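Local coordinates for USG-1 protein homolog (Pseudomonas aeruginosa, PDB 2HJS) that probably works as an NAD(P)-dependent oxidoreductase of the aspartate-semialdehyde dehydrogenase family, built as a dimer, at residues A135-E140 with D292-G297; C139-P144 with R265-T270; A261-V266 with G297-G302. One frame throughout, in Å; residues are numbered along the deposited sequence.

Interaction 1. Residues A135-E140 with D292-G297; sequences AAELCE and DETYVG
The carboxylate of E140 is met from above its plane by the hydroxyl of T294: T294 OG1 stands 37° out of that plane and donates a hydrogen bond of 2.8 Å to E140 OE1. This is the polar centre of a helix-on-sheet contact, where helix 133-145 packs on the mixed sheet of the dimerisation domain, at the start of strand 294-301. The backbones stay well apart, the nearest CA atoms, those of E137 and T294, being 7.0 Å from each other, and the gap is spanned by side chains. E140 reaches over as an extended rod, its CG anti to the backbone N (chi1 166°), and slides past T294 in the opposite direction. The methyl of T294 comes alongside the same oxygen, with T294 CG2 3.9 Å from E140 OE1. The aliphatic part of E137 adds a looser flank, its CG 4.5 Å from T294 OG1.

The contact is a worked case of how a buried carboxylate is accommodated. Its second oxygen, OE2, forms a salt bridge with K320 of helix 317-336, whose ammonium also hydrogen-bonds T294 OG1, so that lysine, threonine and glutamate form a closed polar triangle, and S315 on the neighbouring strand 308-315 hydrogen-bonds the same hydroxyl. On the strand, the backbone of T294 is bonded to G272 and E274, which anchors the hydroxyl-bearing residue in the sheet. The side-chain torsion of T294, chi1 -71°, then turns OG1 toward the glutamate. Behind the hydroxyl the branch carbon follows closely, T294 CB lying 3.4 Å from E140 OE1.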
loop_
_atom_site.group_PDB
_atom_site.type_symbol
_atom_site.label_atom_id
_atom_site.label_comp_id
_atom_site.label_asym_id
_atom_site.label_seq_id
_atom_site.Cartn_x
_atom_site.Cartn_y
_atom_site.Cartn_z
ATOM N N ALA A 135 13.102 6.780 4.269
ATOM C CA ALA A 135 13.504 7.107 5.622
ATOM C C ALA A 135 13.550 8.635 5.816
ATOM O O ALA A 135 13.174 9.142 6.884
ATOM C CB ALA A 135 14.867 6.515 5.929
ATOM N N ALA A 136 13.997 9.356 4.792
ATOM C CA ALA A 136 14.101 10.825 4.884
ATOM C C ALA A 136 12.746 11.442 5.049
ATOM O O ALA A 136 12.577 12.344 5.860
ATOM C CB ALA A 136 14.804 11.418 3.633
ATOM N N GLU A 137 11.775 10.940 4.289
ATOM C CA GLU A 137 10.410 11.493 4.300
ATOM C C GLU A 137 9.638 11.112 5.570
ATOM O O GLU A 137 8.929 11.929 6.143
ATOM C CB GLU A 137 9.655 11.098 3.023
ATOM C CG GLU A 137 10.362 11.625 1.771
ATOM C CD GLU A 137 10.266 10.691 0.552
ATOM O OE1 GLU A 137 9.719 9.554 0.666
ATOM O OE2 GLU A 137 10.753 11.115 -0.528
ATOM N N LEU A 138 9.784 9.869 6.016
ATOM C CA LEU A 138 9.242 9.476 7.303
ATOM C C LEU A 138 9.776 10.406 8.411
ATOM O O LEU A 138 8.991 10.986 9.173
ATOM C CB LEU A 138 9.622 8.035 7.636
ATOM C CG LEU A 138 9.010 7.461 8.924
ATOM C CD1 LEU A 138 7.481 7.489 8.884
ATOM C CD2 LEU A 138 9.513 6.027 9.197
ATOM N N CYS A 139 11.103 10.536 8.492
ATOM C CA CYS A 139 11.736 11.221 9.632
ATOM C C CYS A 139 11.472 12.702 9.623
ATOM O O CYS A 139 11.333 13.310 10.681
ATOM C CB CYS A 139 13.248 10.947 9.696
ATOM S SG CYS A 139 13.601 9.240 10.168
ATOM N N GLU A 140 11.389 13.272 8.432
ATOM C CA GLU A 140 11.089 14.675 8.303
ATOM C C GLU A 140 9.732 15.004 8.915
ATOM O O GLU A 140 9.559 16.070 9.487
ATOM C CB GLU A 140 11.101 15.089 6.822
ATOM C CG GLU A 140 10.476 16.445 6.557
ATOM C CD GLU A 140 10.413 16.772 5.070
ATOM O OE1 GLU A 140 10.399 15.810 4.258
ATOM O OE2 GLU A 140 10.378 17.984 4.717
ATOM N N ASP A 292 9.135 20.684 -3.791
ATOM C CA ASP A 292 9.939 20.494 -2.585
ATOM C C ASP A 292 9.174 20.046 -1.350
ATOM O O ASP A 292 9.787 19.525 -0.429
ATOM C CB ASP A 292 10.681 21.776 -2.201
ATOM C CG ASP A 292 11.611 22.294 -3.300
ATOM O OD1 ASP A 292 11.836 21.593 -4.310
ATOM O OD2 ASP A 292 12.113 23.425 -3.144
ATOM N N GLU A 293 7.866 20.282 -1.295
ATOM C CA GLU A 293 7.087 19.947 -0.112
ATOM C C GLU A 293 6.880 18.442 0.004
ATOM O O GLU A 293 6.636 17.746 -0.979
ATOM C CB GLU A 293 5.706 20.630 -0.137
ATOM C CG GLU A 293 5.758 22.155 -0.397
ATOM C CD GLU A 293 6.531 22.856 0.688
ATOM O OE1 GLU A 293 6.061 22.814 1.844
ATOM O OE2 GLU A 293 7.623 23.404 0.399
ATOM N N THR A 294 6.961 17.957 1.229
ATOM C CA THR A 294 6.478 16.634 1.566
ATOM C C THR A 294 5.042 16.860 2.076
ATOM O O THR A 294 4.820 17.617 3.020
ATOM C CB THR A 294 7.370 16.040 2.641
ATOM O OG1 THR A 294 8.634 15.717 2.057
ATOM C CG2 THR A 294 6.769 14.799 3.267
ATOM N N TYR A 295 4.079 16.223 1.429
ATOM C CA TYR A 295 2.658 16.425 1.740
ATOM C C TYR A 295 2.175 15.398 2.760
ATOM O O TYR A 295 2.510 14.232 2.651
ATOM C CB TYR A 295 1.837 16.270 0.478
ATOM C CG TYR A 295 1.880 17.449 -0.444
ATOM C CD1 TYR A 295 0.819 18.345 -0.480
ATOM C CD2 TYR A 295 2.981 17.682 -1.285
ATOM C CE1 TYR A 295 0.827 19.442 -1.338
ATOM C CE2 TYR A 295 3.006 18.793 -2.143
ATOM C CZ TYR A 295 1.920 19.661 -2.152
ATOM O OH TYR A 295 1.897 20.754 -2.984
ATOM N N VAL A 296 1.396 15.837 3.749
ATOM C CA VAL A 296 0.925 14.944 4.794
ATOM C C VAL A 296 -0.579 15.143 4.948
ATOM O O VAL A 296 -1.019 16.270 5.128
ATOM C CB VAL A 296 1.607 15.222 6.168
ATOM C CG1 VAL A 296 1.149 14.173 7.234
ATOM C CG2 VAL A 296 3.100 15.187 6.025
ATOM N N GLY A 297 -1.344 14.048 4.888
ATOM C CA GLY A 297 -2.779 14.084 5.114
ATOM C C GLY A 297 -3.338 12.910 5.904
ATOM O O GLY A 297 -2.584 12.078 6.433
#

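Interaction 2. Residues C139-P144 with R265-T270; sequences CEVLAP and RVLDAT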
loop_
_atom_site.group_PDB
_atom_site.type_symbol
_atom_site.label_atom_id
_atom_site.label_comp_id
_atom_site.label_asym_id
_atom_site.label_seq_id
_atom_site.Cartn_x
_atom_site.Cartn_y
_atom_site.Cartn_z
ATOM N N CYS A 139 11.103 10.536 8.492
ATOM C CA CYS A 139 11.736 11.221 9.632
ATOM C C CYS A 139 11.472 12.702 9.623
ATOM O O CYS A 139 11.333 13.310 10.681
ATOM C CB CYS A 139 13.248 10.947 9.696
ATOM S SG CYS A 139 13.601 9.240 10.168
ATOM N N GLU A 140 11.389 13.272 8.432
ATOM C CA GLU A 140 11.089 14.675 8.303
ATOM C C GLU A 140 9.732 15.004 8.915
ATOM O O GLU A 140 9.559 16.070 9.487
ATOM C CB GLU A 140 11.101 15.089 6.822
ATOM C CG GLU A 140 10.476 16.445 6.557
ATOM C CD GLU A 140 10.413 16.772 5.070
ATOM O OE1 GLU A 140 10.399 15.810 4.258
ATOM O OE2 GLU A 140 10.378 17.984 4.717
ATOM N N VAL A 141 8.773 14.093 8.768
ATOM C CA VAL A 141 7.425 14.302 9.268
ATOM C C VAL A 141 7.340 13.970 10.761
ATOM O O VAL A 141 6.705 14.690 11.517
ATOM C CB VAL A 141 6.405 13.458 8.457
ATOM C CG1 VAL A 141 5.010 13.464 9.133
ATOM C CG2 VAL A 141 6.342 13.980 7.016
ATOM N N LEU A 142 7.997 12.898 11.179
ATOM C CA LEU A 142 7.970 12.473 12.583
ATOM C C LEU A 142 8.739 13.370 13.547
ATOM O O LEU A 142 8.291 13.584 14.677
ATOM C CB LEU A 142 8.543 11.077 12.711
ATOM C CG LEU A 142 7.561 9.922 12.759
ATOM C CD1 LEU A 142 6.354 10.113 11.852
ATOM C CD2 LEU A 142 8.340 8.668 12.397
ATOM N N ALA A 143 9.905 13.861 13.121
ATOM C CA ALA A 143 10.747 14.670 14.008
ATOM C C ALA A 143 9.961 15.778 14.750
ATOM O O ALA A 143 9.989 15.822 15.983
ATOM C CB ALA A 143 11.961 15.247 13.272
ATOM N N PRO A 144 9.268 16.671 14.016
ATOM C CA PRO A 144 8.544 17.738 14.754
ATOM C C PRO A 144 7.385 17.225 15.628
ATOM O O PRO A 144 7.040 17.849 16.610
ATOM C CB PRO A 144 8.031 18.670 13.649
ATOM C CG PRO A 144 8.191 17.936 12.372
ATOM C CD PRO A 144 9.135 16.799 12.551
ATOM N N ARG A 265 -1.541 21.159 13.505
ATOM C CA ARG A 265 -0.935 22.478 13.723
ATOM C C ARG A 265 0.603 22.446 13.511
ATOM O O ARG A 265 1.168 23.315 12.830
ATOM C CB ARG A 265 -1.337 23.016 15.107
ATOM C CG ARG A 265 -1.048 24.472 15.363
ATOM C CD ARG A 265 -1.591 24.930 16.767
ATOM N NE ARG A 265 -3.046 24.802 16.902
ATOM C CZ ARG A 265 -3.701 23.980 17.741
ATOM N NH1 ARG A 265 -3.070 23.185 18.587
ATOM N NH2 ARG A 265 -5.028 23.972 17.753
ATOM N N VAL A 266 1.270 21.435 14.066
ATOM C CA VAL A 266 2.719 21.317 13.985
ATOM C C VAL A 266 3.157 21.113 12.544
ATOM O O VAL A 266 4.120 21.733 12.085
ATOM C CB VAL A 266 3.252 20.124 14.833
ATOM C CG1 VAL A 266 4.740 19.865 14.547
ATOM C CG2 VAL A 266 3.087 20.403 16.290
ATOM N N LEU A 267 2.455 20.213 11.854
ATOM C CA LEU A 267 2.704 19.884 10.452
ATOM C C LEU A 267 2.450 21.084 9.567
ATOM O O LEU A 267 3.207 21.353 8.642
ATOM C CB LEU A 267 1.790 18.740 10.002
ATOM C CG LEU A 267 2.035 17.380 10.664
ATOM C CD1 LEU A 267 0.928 16.413 10.304
ATOM C CD2 LEU A 267 3.407 16.826 10.294
ATOM N N ASP A 268 1.374 21.804 9.861
ATOM C CA ASP A 268 1.072 23.010 9.130
ATOM C C ASP A 268 2.169 24.075 9.331
ATOM O O ASP A 268 2.509 24.771 8.389
ATOM C CB ASP A 268 -0.294 23.544 9.548
ATOM C CG ASP A 268 -0.971 24.347 8.454
ATOM O OD1 ASP A 268 -0.553 24.245 7.270
ATOM O OD2 ASP A 268 -1.941 25.062 8.790
ATOM N N ALA A 269 2.729 24.176 10.540
ATOM C CA ALA A 269 3.736 25.206 10.864
ATOM C C ALA A 269 5.157 24.851 10.393
ATOM O O ALA A 269 6.011 25.715 10.339
ATOM C CB ALA A 269 3.734 25.514 12.363
ATOM N N THR A 270 5.407 23.595 10.032
ATOM C CA THR A 270 6.760 23.166 9.681
ATOM C C THR A 270 7.068 23.446 8.211
ATOM O O THR A 270 6.307 23.031 7.326
ATOM C CB THR A 270 6.965 21.662 9.988
ATOM O OG1 THR A 270 6.675 21.428 11.373
ATOM C CG2 THR A 270 8.410 21.225 9.692
#
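P144 overlaps V266 through CB, which lies 3.6 Å from V266 CG1 in the closest approach between the two segments. The last residue of the other segment comes to the same carbon: T270 OG1 is 3.8 Å from P144 CB, the two side chains crossing at about a right angle. One turn back along helix 133-145, V141 meets L267 obliquely, methyl to methyl, with V141 CG1 3.9 Å from L267 CD2. V141 CG1 is the branch anti to the backbone N (chi1 170°), which carries it toward the leucine, and its other methyl is left to the strand side.

No hydrogen bond joins the segments; the polar work is done within 265-270. T270, the first residue to leave helical geometry, turns its hydroxyl back and donates to V266 O at 2.7 Å, approaching from 36° above the carbonyl plane. That bond fixes the rotation of the threonine and places OG1 beside the proline ring. Helix 133-145 is kinked at P144, whose ring nitrogen has no N-H to offer to the preceding turn.

V141 and L267 also reach down to V296 of strand 294-301, so the pair closes over a strand below. Two helices lying side by side on one face of a mixed sheet are characteristic of a layered alpha/beta domain; helix 260-269 forms the crossover between parallel strands 246-254 and 273-275.

Interaction 3. Residues A261-V266 with G297-G302; sequences AAVTRV and GRVRAG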
loop_
_atom_site.group_PDB
_atom_site.type_symbol
_atom_site.label_atom_id
_atom_site.label_comp_id
_atom_site.label_asym_id
_atom_site.label_seq_id
_atom_site.Cartn_x
_atom_site.Cartn_y
_atom_site.Cartn_z
ATOM N N ALA A 261 -5.635 18.028 16.613
ATOM C CA ALA A 261 -5.451 19.440 16.270
ATOM C C ALA A 261 -3.993 19.899 16.415
ATOM O O ALA A 261 -3.489 20.640 15.570
ATOM C CB ALA A 261 -6.374 20.322 17.125
ATOM N N ALA A 262 -3.327 19.462 17.481
ATOM C CA ALA A 262 -1.919 19.820 17.734
ATOM C C ALA A 262 -0.980 19.202 16.695
ATOM O O ALA A 262 -0.031 19.847 16.239
ATOM C CB ALA A 262 -1.505 19.405 19.141
ATOM N N VAL A 263 -1.269 17.962 16.310
ATOM C CA VAL A 263 -0.539 17.276 15.260
ATOM C C VAL A 263 -0.599 18.068 13.938
ATOM O O VAL A 263 0.438 18.354 13.319
ATOM C CB VAL A 263 -1.078 15.827 15.043
ATOM C CG1 VAL A 263 -0.471 15.211 13.791
ATOM C CG2 VAL A 263 -0.789 14.958 16.257
ATOM N N THR A 264 -1.808 18.440 13.529
ATOM C CA THR A 264 -1.992 19.112 12.244
ATOM C C THR A 264 -1.430 20.529 12.330
ATOM O O THR A 264 -0.897 21.041 11.343
ATOM C CB THR A 264 -3.480 19.169 11.805
ATOM O OG1 THR A 264 -4.239 19.918 12.756
ATOM C CG2 THR A 264 -4.095 17.772 11.694
ATOM N N ARG A 265 -1.541 21.159 13.505
ATOM C CA ARG A 265 -0.935 22.478 13.723
ATOM C C ARG A 265 0.603 22.446 13.511
ATOM O O ARG A 265 1.168 23.315 12.830
ATOM C CB ARG A 265 -1.337 23.016 15.107
ATOM C CG ARG A 265 -1.048 24.472 15.363
ATOM C CD ARG A 265 -1.591 24.930 16.767
ATOM N NE ARG A 265 -3.046 24.802 16.902
ATOM C CZ ARG A 265 -3.701 23.980 17.741
ATOM N NH1 ARG A 265 -3.070 23.185 18.587
ATOM N NH2 ARG A 265 -5.028 23.972 17.753
ATOM N N VAL A 266 1.270 21.435 14.066
ATOM C CA VAL A 266 2.719 21.317 13.985
ATOM C C VAL A 266 3.157 21.113 12.544
ATOM O O VAL A 266 4.120 21.733 12.085
ATOM C CB VAL A 266 3.252 20.124 14.833
ATOM C CG1 VAL A 266 4.740 19.865 14.547
ATOM C CG2 VAL A 266 3.087 20.403 16.290
ATOM N N GLY A 297 -1.344 14.048 4.888
ATOM C CA GLY A 297 -2.779 14.084 5.114
ATOM C C GLY A 297 -3.338 12.910 5.904
ATOM O O GLY A 297 -2.584 12.078 6.433
ATOM N N ARG A 298 -4.672 12.869 5.987
ATOM C CA ARG A 298 -5.453 11.813 6.624
ATOM C C ARG A 298 -5.091 11.652 8.090
ATOM O O ARG A 298 -5.087 10.540 8.608
ATOM C CB ARG A 298 -5.354 10.465 5.866
ATOM C CG ARG A 298 -5.872 10.479 4.429
ATOM C CD ARG A 298 -6.469 9.136 4.061
ATOM N NE ARG A 298 -7.576 8.790 4.955
ATOM C CZ ARG A 298 -8.047 7.572 5.175
ATOM N NH1 ARG A 298 -7.538 6.528 4.526
ATOM N NH2 ARG A 298 -9.064 7.404 6.034
ATOM N N VAL A 299 -4.760 12.764 8.744
ATOM C CA VAL A 299 -4.435 12.742 10.169
ATOM C C VAL A 299 -5.709 12.413 10.922
ATOM O O VAL A 299 -6.673 13.152 10.842
ATOM C CB VAL A 299 -3.847 14.092 10.656
ATOM C CG1 VAL A 299 -3.692 14.101 12.216
ATOM C CG2 VAL A 299 -2.519 14.375 9.973
ATOM N N ARG A 300 -5.718 11.292 11.625
ATOM C CA ARG A 300 -6.914 10.835 12.345
ATOM C C ARG A 300 -6.506 9.875 13.463
ATOM O O ARG A 300 -5.393 9.342 13.444
ATOM C CB ARG A 300 -7.872 10.114 11.379
ATOM C CG ARG A 300 -7.240 8.863 10.750
ATOM C CD ARG A 300 -8.007 8.396 9.527
ATOM N NE ARG A 300 -7.635 7.041 9.098
ATOM C CZ ARG A 300 -6.549 6.740 8.371
ATOM N NH1 ARG A 300 -5.681 7.681 7.998
ATOM N NH2 ARG A 300 -6.316 5.484 8.020
ATOM N N ALA A 301 -7.407 9.653 14.414
ATOM C CA ALA A 301 -7.188 8.652 15.431
ATOM C C ALA A 301 -7.702 7.283 14.962
ATOM O O ALA A 301 -8.391 7.185 13.934
ATOM C CB ALA A 301 -7.879 9.050 16.720
ATOM N N GLY A 302 -7.355 6.237 15.718
ATOM C CA GLY A 302 -7.918 4.905 15.519
ATOM C C GLY A 302 -9.416 4.980 15.733
ATOM O O GLY A 302 -9.912 5.862 16.461
#
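This is a small apolar helix-on-sheet contact in the alpha/beta dimerisation domain, where helix 260-269 covers strand 294-301 near its far end. One side chain, V299, carries the strand's share and is met by two neighbours on the helix. V299 CG1, the branch anti to the backbone N (chi1 172°), lies 3.8 Å from V263 CG1 and 3.7 Å from T264 CG2, so both helix residues reach the same methyl. The T264 methyl also leans over the branch point, at 3.8 Å from V299 CB. This follows from its torsion of 62°, which puts OG1 between the backbone N and carbonyl carbon and leaves the methyl beside the N. W275 of strand 273-275 touches both T264 and V299, extending the apolar patch to the adjoining strand.

The residues flanking V299 serve a different surface: R298 makes a salt bridge with E215 of the second subunit, and its guanidinium also bonds the backbone of that chain at A201 and G210. The two guanidinium groups overlap with an offset, R300 CZ lying 3.5 Å above the R298 plane toward its rim. R300 NH1 donates to R298 O at 3.0 Å, in the carbonyl plane and on a lone pair.

From the N terminus, helix 133-145 comes first and starts two of the loops. Interaction 1 closes the longer, with 151 residues between its segments, by reaching strand 294-301; interaction 2, which starts from the same stretch of helix, closes earlier along the chain, after 120 residues, at helix 260-269. Interaction 3 then runs from that second helix to the same strand after only 30 residues. It crosses interaction 1, starting inside that loop and ending beyond its closing segment, with G297 shared. The three contacts thus form a triangle of two helices and one strand. T294 CG2 packs on V141 CG2 between the first two, while L267 also touches V299 beside interaction 3.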